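Local coordinates for uncharacterized protein (Eubacterium ventriosum, PDB 3FDI), which is of unknown function but belongs to the cytidylate kinase-like family of P-loop NTPases and may be a nucleotide-binding phosphotransferase, at residues B[8-13]-B[101-106]. Numbering follows the deposited sequence.
With SO4 (sulfate ion), chain F.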
loop_
_atom_site.group_PDB
_atom_site.type_symbol
_atom_site.label_atom_id
_atom_site.label_comp_id
_atom_site.label_asym_id
_atom_site.label_seq_id
_atom_site.Cartn_x
_atom_site.Cartn_y
_atom_site.Cartn_z
ATOM N N ILE B 8 13.120 -19.549 -19.300
ATOM C CA ILE B 8 12.479 -19.708 -17.992
ATOM C C ILE B 8 11.242 -18.784 -17.934
ATOM O O ILE B 8 11.360 -17.605 -18.209
ATOM C CB ILE B 8 13.458 -19.399 -16.845
ATOM C CG1 ILE B 8 14.778 -20.155 -17.049
ATOM C CG2 ILE B 8 12.876 -19.801 -15.546
ATOM C CD1 ILE B 8 15.873 -19.757 -16.140
ATOM N N ILE B 9 10.065 -19.331 -17.605
ATOM C CA ILE B 9 8.852 -18.548 -17.512
ATOM C C ILE B 9 8.332 -18.594 -16.103
ATOM O O ILE B 9 8.075 -19.674 -15.593
ATOM C CB ILE B 9 7.793 -19.072 -18.426
ATOM C CG1 ILE B 9 8.323 -19.097 -19.883
ATOM C CG2 ILE B 9 6.501 -18.233 -18.258
ATOM C CD1 ILE B 9 7.371 -19.843 -20.888
ATOM N N ALA B 10 8.223 -17.425 -15.465
ATOM C CA ALA B 10 7.827 -17.287 -14.056
ATOM C C ALA B 10 6.414 -16.723 -14.078
ATOM O O ALA B 10 6.168 -15.644 -14.638
ATOM C CB ALA B 10 8.755 -16.372 -13.316
ATOM N N ILE B 11 5.472 -17.464 -13.534
ATOM C CA ILE B 11 4.074 -17.108 -13.622
ATOM C C ILE B 11 3.580 -16.846 -12.256
ATOM O O ILE B 11 3.752 -17.696 -11.361
ATOM C CB ILE B 11 3.255 -18.246 -14.223
ATOM C CG1 ILE B 11 3.434 -18.280 -15.733
ATOM C CG2 ILE B 11 1.744 -18.051 -13.933
ATOM C CD1 ILE B 11 3.070 -19.540 -16.282
ATOM N N GLY B 12 2.970 -15.688 -12.093
ATOM C CA GLY B 12 2.140 -15.371 -10.952
ATOM C C GLY B 12 0.689 -15.313 -11.397
ATOM O O GLY B 12 0.388 -15.322 -12.580
ATOM N N ARG B 13 -0.230 -15.224 -10.445
ATOM C CA ARG B 13 -1.623 -15.378 -10.754
ATOM C C ARG B 13 -2.554 -15.108 -9.547
ATOM O O ARG B 13 -2.185 -15.352 -8.372
ATOM C CB ARG B 13 -1.890 -16.807 -11.288
ATOM C CG ARG B 13 -2.285 -17.828 -10.177
ATOM C CD ARG B 13 -1.311 -18.951 -9.799
ATOM N NE ARG B 13 -0.327 -18.569 -8.823
ATOM C CZ ARG B 13 0.189 -19.322 -7.844
ATOM N NH1 ARG B 13 -0.180 -20.570 -7.629
ATOM N NH2 ARG B 13 1.129 -18.781 -7.049
ATOM N N PHE B 101 12.410 -24.105 -17.951
ATOM C CA PHE B 101 11.224 -24.518 -17.200
ATOM C C PHE B 101 10.238 -23.387 -16.999
ATOM O O PHE B 101 10.543 -22.220 -17.237
ATOM C CB PHE B 101 11.587 -25.146 -15.802
ATOM C CG PHE B 101 12.393 -24.238 -14.902
ATOM C CD1 PHE B 101 11.769 -23.387 -13.985
ATOM C CD2 PHE B 101 13.774 -24.226 -14.980
ATOM C CE1 PHE B 101 12.514 -22.548 -13.153
ATOM C CE2 PHE B 101 14.543 -23.380 -14.164
ATOM C CZ PHE B 101 13.906 -22.538 -13.245
ATOM N N VAL B 102 9.044 -23.793 -16.574
ATOM C CA VAL B 102 7.992 -22.908 -16.135
ATOM C C VAL B 102 7.905 -23.092 -14.627
ATOM O O VAL B 102 7.951 -24.219 -14.114
ATOM C CB VAL B 102 6.629 -23.265 -16.771
ATOM C CG1 VAL B 102 5.559 -22.348 -16.232
ATOM C CG2 VAL B 102 6.686 -23.197 -18.317
ATOM N N ILE B 103 7.809 -21.982 -13.910
ATOM C CA ILE B 103 7.647 -22.034 -12.479
ATOM C C ILE B 103 6.493 -21.098 -12.093
ATOM O O ILE B 103 6.445 -19.945 -12.505
ATOM C CB ILE B 103 8.996 -21.739 -11.736
ATOM C CG1 ILE B 103 8.850 -21.763 -10.207
ATOM C CG2 ILE B 103 9.595 -20.432 -12.175
ATOM C CD1 ILE B 103 8.457 -23.056 -9.637
ATOM N N VAL B 104 5.551 -21.637 -11.344
ATOM C CA VAL B 104 4.426 -20.874 -10.856
ATOM C C VAL B 104 4.752 -20.434 -9.442
ATOM O O VAL B 104 5.154 -21.257 -8.608
ATOM C CB VAL B 104 3.166 -21.748 -10.835
ATOM C CG1 VAL B 104 2.022 -21.013 -10.142
ATOM C CG2 VAL B 104 2.777 -22.159 -12.286
ATOM N N GLY B 105 4.588 -19.149 -9.165
ATOM C CA GLY B 105 4.695 -18.651 -7.829
ATOM C C GLY B 105 6.106 -18.746 -7.331
ATOM O O GLY B 105 7.053 -18.619 -8.127
ATOM N N ARG B 106 6.238 -18.945 -6.014
ATOM C CA ARG B 106 7.523 -19.187 -5.360
ATOM C C ARG B 106 8.557 -18.060 -5.499
ATOM O O ARG B 106 9.771 -18.293 -5.432
ATOM C CB ARG B 106 8.111 -20.516 -5.863
ATOM C CG ARG B 106 7.181 -21.773 -5.655
ATOM C CD ARG B 106 7.139 -22.227 -4.186
ATOM N NE ARG B 106 6.107 -21.549 -3.446
ATOM C CZ ARG B 106 5.904 -21.638 -2.132
ATOM N NH1 ARG B 106 6.683 -22.398 -1.367
ATOM N NH2 ARG B 106 4.898 -20.957 -1.576
HETATM S S SO4 F . 2.697 -20.376 -4.445
HETATM O O1 SO4 F . 4.118 -20.575 -4.687
HETATM O O2 SO4 F . 2.448 -18.980 -4.822
HETATM O O3 SO4 F . 1.901 -21.323 -5.206
HETATM O O4 SO4 F . 2.437 -20.635 -3.007
#
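Bends at chi2 (-111°) and chi3 (85°) fold the Arg13 chain back toward strand 101-104, laying its guanidinium across Val104, whose CG1 stands anti to the backbone N. That methyl sits over the centre of the guanidinium, 3.4 Å from Arg13 CZ, the two side chains crossing at about a right angle; a branched residue suits the place because it offers a flat cation a greasy floor while the arginine's N-H groups stay turned to the sulfate at its edge. Arg13 NH2 bonds sulfate O2 at 2.6 Å and NH1 reaches O3. Arg106 NE grips O1 at 2.5 Å, its backbone N meets the same oxygen, and NH2 takes O4. Gly105 makes the turn between: its phi is positive, and a CB there would clash with both Arg13 NH2 and the anion. The sulfate probably came from the crystallisation liquor. A second sulfate and Arg156 also lie beside Arg13.

Behind this site the strands run parallel. Four nearly straight bonds join them: Ile9 N to Phe101 O, Ile103 N to Ile9 O, Ile11 N to Ile103 O and Gly105 N to Ile11 O. Ile8, Ala10 and Gly12 bond strand 118-125 instead, as befits an inner strand. On one face Ile8 CG2 lies over the flat Phe101 ring in a CH-pi contact, offset toward CE1 and CZ; on the other, Ile11 CD1 meets Val102 CG1 at 3.8 Å beneath helix 19-30. Branching at CB suits isoleucine and valine to this extended backbone.

Replacing Arg13 by an alanine would probably leave sulfate O2 and O3 without these donors and uncover the Val104 methyl. Arg13 lies where strand 8-13 leads into what is probably the glycine-rich loop of a P-loop NTPase, so the clustered arginines are consistent with a pocket for a nucleotide phosphate.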